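Local atomic coordinates of inclusion membrane protein A (Chlamydia trachomatis, PDB entry 6E7E), a protein that probably drives homotypic fusion of chlamydial inclusions as a SNARE-like inclusion membrane protein, this chain being its soluble helical domain. Residues 28-31 with 32-36; 53-56 with 57-60; 100-103 with 104-107; 110-113 with 114-117. The protein carries 2 engineered substitutions. All blocks are in the same frame, centred on the assembly; numbering follows the deposited sequence.

Contact 1 (28-31 with 32-36); sequences LQKE and FLHLS
Lys30 and His34 meet one turn apart on helix 4-38, through a backbone carbonyl rather than through their charged ends. Two N-H groups of one residue converge on Lys30 O: His34 N makes the regular helix bond at 3.0 Å, nearly straight at 174°, and His34 ND1 adds a second at 3.2 Å. They arrive from opposite faces of the carbonyl plane, the ring nitrogen from well above it, while the oxygen lies almost exactly in the imidazole plane. With CG beside the backbone N (chi1 -85°), the ring folds back over its own turn, and this bond restrains its rotation. A proton therefore sits on ND1.

Backbone bonds of the helix include Phe32 N to Leu28 O and Leu35 N to Glu31 O, both 2.9 Å.

Van der Waals contacts follow the same turn. Lys30 runs alongside His34, its CG 4.0 Å from His34 ND1, before the chain bends at chi3. On the buried side, the Phe32 ring presents its edge to Leu28 O, with CD2 3.2 Å from that oxygen; the ring also stacks with Phe53 of helix 44-57, and both Leu28 and Phe32 pack on Leu107. With Leu28 and Phe32 buried and Lys30 and His34 exposed, this is an amphipathic helix of a helical bundle, to which the imidazole bond is a local addition.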
# COMPACT_ATOMS: atom_id res chain seq x y z
N LEU A 28 3.22 5.74 -10.12
CA LEU A 28 3.34 7.08 -9.52
C LEU A 28 4.73 7.29 -8.93
O LEU A 28 5.29 8.37 -9.06
CB LEU A 28 2.25 7.29 -8.47
CG LEU A 28 0.85 7.39 -9.06
CD1 LEU A 28 -0.20 7.24 -7.99
CD2 LEU A 28 0.67 8.69 -9.79
N GLN A 29 5.30 6.25 -8.33
CA GLN A 29 6.67 6.32 -7.78
C GLN A 29 7.62 6.75 -8.90
O GLN A 29 8.47 7.62 -8.70
CB GLN A 29 7.01 4.95 -7.22
CG GLN A 29 8.35 4.96 -6.54
CD GLN A 29 8.88 3.59 -6.27
OE1 GLN A 29 8.58 2.62 -6.96
NE2 GLN A 29 9.71 3.53 -5.26
N LYS A 30 7.54 6.07 -10.03
CA LYS A 30 8.44 6.37 -11.16
C LYS A 30 8.20 7.79 -11.68
O LYS A 30 9.15 8.50 -12.03
CB LYS A 30 8.24 5.34 -12.27
CG LYS A 30 9.22 5.41 -13.42
CD LYS A 30 9.22 4.16 -14.25
CE LYS A 30 8.03 4.13 -15.17
NZ LYS A 30 8.19 3.09 -16.20
N GLU A 31 6.93 8.19 -11.73
CA GLU A 31 6.59 9.55 -12.19
C GLU A 31 7.25 10.59 -11.28
O GLU A 31 7.78 11.59 -11.77
CB GLU A 31 5.08 9.72 -12.20
CG GLU A 31 4.62 10.96 -12.90
CD GLU A 31 3.10 11.08 -13.06
OE1 GLU A 31 2.37 10.56 -12.18
OE2 GLU A 31 2.63 11.73 -14.02
N PHE A 32 7.22 10.38 -9.97
CA PHE A 32 7.83 11.35 -9.03
C PHE A 32 9.35 11.26 -9.05
O PHE A 32 9.97 12.29 -8.83
CB PHE A 32 7.21 11.23 -7.64
CG PHE A 32 5.86 11.91 -7.61
CD1 PHE A 32 5.80 13.30 -7.58
CD2 PHE A 32 4.68 11.21 -7.74
CE1 PHE A 32 4.59 13.96 -7.67
CE2 PHE A 32 3.48 11.87 -7.84
CZ PHE A 32 3.44 13.24 -7.81
N LEU A 33 9.94 10.12 -9.37
CA LEU A 33 11.40 10.08 -9.59
C LEU A 33 11.75 10.98 -10.77
O LEU A 33 12.66 11.80 -10.69
CB LEU A 33 11.86 8.65 -9.86
CG LEU A 33 13.35 8.52 -10.12
CD1 LEU A 33 14.16 8.98 -8.91
CD2 LEU A 33 13.65 7.06 -10.42
N HIS A 34 11.04 10.83 -11.87
CA HIS A 34 11.24 11.72 -13.04
C HIS A 34 11.10 13.18 -12.61
O HIS A 34 11.95 13.99 -12.92
CB HIS A 34 10.24 11.39 -14.14
CG HIS A 34 10.63 10.29 -15.06
ND1 HIS A 34 10.41 8.93 -14.93
CD2 HIS A 34 11.25 10.43 -16.25
CE1 HIS A 34 10.87 8.33 -16.02
NE2 HIS A 34 11.41 9.23 -16.81
N LEU A 35 10.01 13.51 -11.94
CA LEU A 35 9.71 14.91 -11.58
C LEU A 35 10.83 15.45 -10.69
O LEU A 35 11.23 16.60 -10.83
CB LEU A 35 8.34 14.99 -10.90
CG LEU A 35 7.70 16.37 -10.89
CD1 LEU A 35 7.23 16.76 -12.27
CD2 LEU A 35 6.53 16.37 -9.91
N SER A 36 11.30 14.64 -9.76
CA SER A 36 12.35 15.04 -8.83
C SER A 36 13.60 15.48 -9.60
O SER A 36 14.19 16.51 -9.28
CB SER A 36 12.63 13.97 -7.82
OG SER A 36 13.62 14.40 -6.94

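Contact 2 (53-56 with 57-60); sequences FYSC and LQGF
Leu57 packs back onto the last turn of helix 44-57, and its backbone N bonds to Phe53 O at 3.2 Å. Its side chain leans over the same oxygen: with CG set beside the backbone N (chi1 -65°), Leu57 CG comes within 3.3 Å of Phe53 O. The same side chain packs on Leu138 and Ile142 of helix 125-165, so it belongs to the bundle core.

Gln58 turns instead to Ser55 O. Its backbone N reaches that oxygen at 3.2 Å from high above the carbonyl plane, a bond spanning three residues. A chi1 of -73° directs the side chain back, and from CG it runs extended along the turn, bringing Gln58 NE2 to Ser55 O at 3.4 Å, a weak second bond. Gln58 OE1 ends obliquely beside the Tyr54 ring, 4.3 Å from Tyr54 CE2.

Cys56 lies alongside, its SG 4.1 Å from Leu57 CG. A water lies 2.8 Å from Cys56 O and 2.9 Å from Gln58 O, within hydrogen-bonding distance of both.

Leu57 also opens a type II beta turn that ends at Phe60, with Gly59 at positive phi in its third position. This is the C-terminal end of a bundle helix tightening into a beta turn.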
# COMPACT_ATOMS: atom_id res chain seq x y z
N PHE A 53 8.09 11.01 -2.29
CA PHE A 53 7.13 10.03 -2.84
C PHE A 53 7.89 8.80 -3.33
O PHE A 53 7.45 7.67 -3.11
CB PHE A 53 6.31 10.61 -3.97
CG PHE A 53 5.14 11.41 -3.49
CD1 PHE A 53 4.02 10.75 -3.05
CD2 PHE A 53 5.14 12.78 -3.46
CE1 PHE A 53 2.92 11.44 -2.60
CE2 PHE A 53 4.03 13.46 -3.01
CZ PHE A 53 2.91 12.80 -2.60
N TYR A 54 9.01 9.00 -4.00
CA TYR A 54 9.79 7.87 -4.52
C TYR A 54 10.16 6.95 -3.34
O TYR A 54 9.98 5.73 -3.39
CB TYR A 54 11.03 8.32 -5.28
CG TYR A 54 11.70 7.12 -5.92
CD1 TYR A 54 11.14 6.53 -7.05
CD2 TYR A 54 12.79 6.51 -5.35
CE1 TYR A 54 11.67 5.38 -7.61
CE2 TYR A 54 13.35 5.37 -5.91
CZ TYR A 54 12.78 4.81 -7.04
OH TYR A 54 13.32 3.67 -7.57
N SER A 55 10.68 7.55 -2.29
CA SER A 55 11.20 6.81 -1.12
C SER A 55 10.06 6.13 -0.35
O SER A 55 10.21 4.96 0.04
CB SER A 55 11.98 7.77 -0.24
OG SER A 55 13.17 8.19 -0.89
N CYS A 56 8.95 6.82 -0.10
CA CYS A 56 7.93 6.26 0.79
C CYS A 56 7.18 5.13 0.07
O CYS A 56 6.59 4.27 0.75
CB CYS A 56 7.03 7.33 1.39
SG CYS A 56 5.72 7.87 0.30
N LEU A 57 7.22 5.08 -1.25
CA LEU A 57 6.53 4.02 -2.03
C LEU A 57 7.45 2.82 -2.30
O LEU A 57 6.93 1.79 -2.75
CB LEU A 57 5.96 4.63 -3.31
CG LEU A 57 4.87 5.67 -3.08
CD1 LEU A 57 4.40 6.26 -4.38
CD2 LEU A 57 3.69 5.07 -2.33
N GLN A 58 8.73 2.90 -1.94
CA GLN A 58 9.66 1.75 -2.03
C GLN A 58 9.10 0.58 -1.24
O GLN A 58 8.68 0.77 -0.09
CB GLN A 58 11.05 2.10 -1.49
CG GLN A 58 11.86 3.03 -2.37
CD GLN A 58 13.24 3.29 -1.84
OE1 GLN A 58 14.24 2.99 -2.48
NE2 GLN A 58 13.32 3.87 -0.65
N GLY A 59 9.10 -0.60 -1.85
CA GLY A 59 8.77 -1.85 -1.16
C GLY A 59 7.32 -1.89 -0.75
O GLY A 59 7.00 -2.63 0.20
N PHE A 60 6.42 -1.20 -1.45
CA PHE A 60 4.99 -1.20 -1.06
C PHE A 60 4.47 -2.64 -1.05
O PHE A 60 3.70 -2.91 -0.19
CB PHE A 60 4.15 -0.26 -1.93
CG PHE A 60 2.70 -0.26 -1.53
CD1 PHE A 60 2.25 0.45 -0.44
CD2 PHE A 60 1.80 -1.10 -2.14
CE1 PHE A 60 0.92 0.38 -0.03
CE2 PHE A 60 0.48 -1.16 -1.74
CZ PHE A 60 0.04 -0.42 -0.68
O HOH W 1 6.07 1.49 0.80

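Contact 3 (100-103 with 104-107); sequences LREE and IRFL
Glu102 and Arg105 form an i to i+3 salt bridge on helix 87-107, one of the long helices of the bundle. Each chain bends once to reach the other: Glu102 at chi2 (-69°), Arg105 at chi3 (64°), and the two ends then run side by side in the same direction. Arg105 grips the carboxylate side-on, NH2 to Glu102 OE1 at 2.9 Å and NE to Glu102 OE2 at 3.0 Å. Both oxygens are met on their syn sides and lie close to the guanidinium plane, though the two flat groups are turned 27° from each other. Two bonds, one to each oxygen, limit rotation of both groups.

Glu103 also folds at chi2, but toward the interior, where its OE2 is held by Ser137 of helix 125-165. That leaves its OE1 at the edge of the Phe106 ring, 3.9 Å from CD2, with carboxylate and ring nearly perpendicular.

Ile104 places CG1 beside its backbone N, 3.4 Å from Leu100 O, while the side chain packs on Leu25 of helix 4-38. Phe106 has its CG likewise beside the backbone N, which swings the ring back across its own helix turn: Glu102 O sits over the centre of one face, 3.3 Å above the ring plane.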
# COMPACT_ATOMS: atom_id res chain seq x y z
N LEU A 100 -6.36 4.25 0.44
CA LEU A 100 -5.24 4.24 -0.53
C LEU A 100 -5.75 4.53 -1.94
O LEU A 100 -5.08 5.26 -2.67
CB LEU A 100 -4.50 2.91 -0.44
CG LEU A 100 -3.67 2.74 0.82
CD1 LEU A 100 -3.29 1.27 1.02
CD2 LEU A 100 -2.42 3.61 0.80
N ARG A 101 -6.88 3.95 -2.31
CA ARG A 101 -7.42 4.21 -3.64
C ARG A 101 -7.73 5.70 -3.77
O ARG A 101 -7.49 6.26 -4.85
CB ARG A 101 -8.68 3.38 -3.85
CG ARG A 101 -8.47 1.95 -4.31
CD ARG A 101 -9.72 1.38 -4.92
NE ARG A 101 -9.64 -0.05 -5.22
CZ ARG A 101 -9.06 -0.58 -6.31
NH1 ARG A 101 -8.45 0.19 -7.19
NH2 ARG A 101 -9.13 -1.88 -6.51
N GLU A 102 -8.29 6.31 -2.75
CA GLU A 102 -8.61 7.75 -2.84
C GLU A 102 -7.33 8.58 -2.89
O GLU A 102 -7.30 9.58 -3.65
CB GLU A 102 -9.53 8.17 -1.70
CG GLU A 102 -10.95 7.66 -1.87
CD GLU A 102 -11.65 8.36 -3.02
OE1 GLU A 102 -12.09 9.50 -2.81
OE2 GLU A 102 -11.67 7.81 -4.13
N GLU A 103 -6.29 8.23 -2.14
CA GLU A 103 -5.01 8.97 -2.26
C GLU A 103 -4.51 8.89 -3.69
O GLU A 103 -4.05 9.91 -4.23
CB GLU A 103 -3.96 8.42 -1.31
CG GLU A 103 -4.25 8.63 0.16
CD GLU A 103 -4.46 10.06 0.64
OE1 GLU A 103 -3.94 11.00 0.01
OE2 GLU A 103 -5.10 10.23 1.69
N ILE A 104 -4.57 7.73 -4.31
CA ILE A 104 -4.14 7.59 -5.73
C ILE A 104 -4.98 8.51 -6.60
O ILE A 104 -4.44 9.16 -7.49
CB ILE A 104 -4.24 6.13 -6.20
CG1 ILE A 104 -3.16 5.29 -5.53
CG2 ILE A 104 -4.18 6.02 -7.72
CD1 ILE A 104 -3.41 3.81 -5.65
N ARG A 105 -6.28 8.53 -6.39
CA ARG A 105 -7.16 9.36 -7.21
C ARG A 105 -6.68 10.81 -7.14
O ARG A 105 -6.62 11.50 -8.18
CB ARG A 105 -8.61 9.20 -6.77
CG ARG A 105 -9.58 9.82 -7.75
CD ARG A 105 -11.02 9.50 -7.46
NE ARG A 105 -11.47 10.05 -6.19
CZ ARG A 105 -11.95 11.28 -6.00
NH1 ARG A 105 -12.04 12.14 -7.01
NH2 ARG A 105 -12.34 11.66 -4.79
N PHE A 106 -6.39 11.33 -5.97
CA PHE A 106 -5.96 12.74 -5.82
C PHE A 106 -4.57 12.96 -6.40
O PHE A 106 -4.26 14.03 -6.93
CB PHE A 106 -5.80 13.15 -4.36
CG PHE A 106 -6.97 12.90 -3.45
CD1 PHE A 106 -8.27 13.06 -3.92
CD2 PHE A 106 -6.79 12.53 -2.12
CE1 PHE A 106 -9.36 12.85 -3.08
CE2 PHE A 106 -7.88 12.31 -1.28
CZ PHE A 106 -9.16 12.47 -1.77
N LEU A 107 -3.69 11.99 -6.25
CA LEU A 107 -2.28 12.18 -6.65
C LEU A 107 -2.15 12.07 -8.17
O LEU A 107 -1.22 12.67 -8.71
CB LEU A 107 -1.45 11.12 -5.95
CG LEU A 107 0.06 11.24 -6.09
CD1 LEU A 107 0.57 12.59 -5.60
CD2 LEU A 107 0.72 10.12 -5.31

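Contact 4 (110-113 with 114-117); sequences LAEE and VRRL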
# COMPACT_ATOMS: atom_id res chain seq x y z
N LEU A 110 -1.31 15.11 -10.48
CA LEU A 110 -0.52 16.25 -9.97
C LEU A 110 0.86 16.40 -10.61
O LEU A 110 1.27 17.54 -10.81
CB LEU A 110 -0.42 16.14 -8.45
CG LEU A 110 -1.78 16.26 -7.74
CD1 LEU A 110 -1.54 16.23 -6.25
CD2 LEU A 110 -2.62 17.47 -8.15
N ALA A 111 1.55 15.35 -10.99
CA ALA A 111 2.87 15.53 -11.61
C ALA A 111 2.71 16.27 -12.94
O ALA A 111 3.47 17.20 -13.25
CB ALA A 111 3.56 14.20 -11.81
N GLU A 112 1.86 15.79 -13.82
CA GLU A 112 1.65 16.51 -15.11
C GLU A 112 1.00 17.86 -14.83
O GLU A 112 1.29 18.81 -15.57
CB GLU A 112 0.79 15.68 -16.07
CG GLU A 112 1.44 14.38 -16.52
CD GLU A 112 2.60 14.61 -17.47
OE1 GLU A 112 2.50 15.50 -18.33
OE2 GLU A 112 3.62 13.89 -17.34
N GLU A 113 0.24 18.15 -13.84
CA GLU A 113 -0.23 19.51 -13.56
C GLU A 113 0.95 20.40 -13.19
O GLU A 113 1.01 21.54 -13.65
CB GLU A 113 -1.34 19.52 -12.52
CG GLU A 113 -1.85 20.92 -12.22
CD GLU A 113 -2.49 21.71 -13.34
OE1 GLU A 113 -2.68 21.16 -14.45
OE2 GLU A 113 -2.84 22.88 -13.09
N VAL A 114 1.89 19.94 -12.38
CA VAL A 114 3.10 20.72 -12.06
C VAL A 114 3.85 21.03 -13.34
O VAL A 114 4.30 22.16 -13.52
CB VAL A 114 3.98 19.94 -11.09
CG1 VAL A 114 5.40 20.44 -11.07
CG2 VAL A 114 3.38 19.94 -9.70
N ARG A 115 4.03 20.03 -14.20
CA ARG A 115 4.77 20.28 -15.47
C ARG A 115 4.04 21.35 -16.30
O ARG A 115 4.72 22.24 -16.84
CB ARG A 115 4.98 19.00 -16.26
CG ARG A 115 5.91 18.01 -15.56
CD ARG A 115 5.96 16.80 -16.45
NE ARG A 115 6.81 15.79 -15.89
CZ ARG A 115 6.45 14.56 -15.57
NH1 ARG A 115 5.20 14.16 -15.75
NH2 ARG A 115 7.33 13.76 -15.00
N ARG A 116 2.74 21.29 -16.35
CA ARG A 116 1.90 22.23 -17.11
C ARG A 116 2.08 23.63 -16.53
O ARG A 116 2.31 24.58 -17.30
CB ARG A 116 0.43 21.81 -17.09
CG ARG A 116 -0.47 22.59 -18.04
CD ARG A 116 -1.95 22.35 -17.83
NE ARG A 116 -2.39 22.98 -16.61
CZ ARG A 116 -2.57 24.28 -16.45
NH1 ARG A 116 -2.45 25.12 -17.47
NH2 ARG A 116 -2.93 24.74 -15.26
N LEU A 117 1.97 23.78 -15.22
CA LEU A 117 2.15 25.08 -14.57
C LEU A 117 3.55 25.63 -14.85
O LEU A 117 3.69 26.81 -15.20
CB LEU A 117 1.93 24.93 -13.08
CG LEU A 117 0.50 24.62 -12.67
CD1 LEU A 117 0.46 24.23 -11.21
CD2 LEU A 117 -0.44 25.78 -12.94
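Glu113 and Arg116 pair three residues apart on helix 110-119, a short helix that packs between helices 4-38 and 125-165 of the bundle. Their salt bridge is side-on and double: Arg116 NE meets Glu113 OE1 at 2.8 Å, almost straight at 171°, and Arg116 NH2 meets Glu113 OE2 at 2.9 Å. The acceptors lie in or near the guanidinium plane and are reached on their syn sides; the carboxylate and guanidinium planes are 33° apart. A bend at chi2 in Glu113 (62°) and another at chi3 in Arg116 bring the two chains alongside.

A second charged pair, Glu112 with Arg115, is less certain, because the modelled oxygen and nitrogen are too close for their positions to be trusted. The extended Arg115 chain also reaches across to helix 4-38, where its NE forms a salt bridge with Glu38.

Backbone bonds keep the regular four-residue spacing, as in Val114 N to Leu110 O at 2.9 Å.

Apolar packing lies on the inward flank: Leu110 rests on Leu131 and Ile134 of helix 125-165, and Val114 on Ala127 and Phe39.

The Leu117 side chain runs aslant past the Glu113 carboxylate, its CG 3.3 Å from Glu113 O and its CD2 3.8 Å from Glu113 OE2.

From the N terminus, the chain runs through contact 1 near the end of helix 4-38, reverses into helix 44-57 and leaves it at contact 2; contact 3 follows at the end of helix 87-107 and contact 4 on helix 110-119. All four are local and in series, so none encloses or crosses another; the one loop turned within them is the beta turn of contact 2. Contact 1 touches each of the other three: Gln29 NE2 probably bonds to Tyr54 O of contact 2, Leu28 meets Ile104 of contact 3, and Glu31 packs on Ala111 of contact 4. Contacts 2 and 3 join through Phe53 and Leu107, whereas contacts 2 and 4 stay about 7 Å apart between nearest atoms.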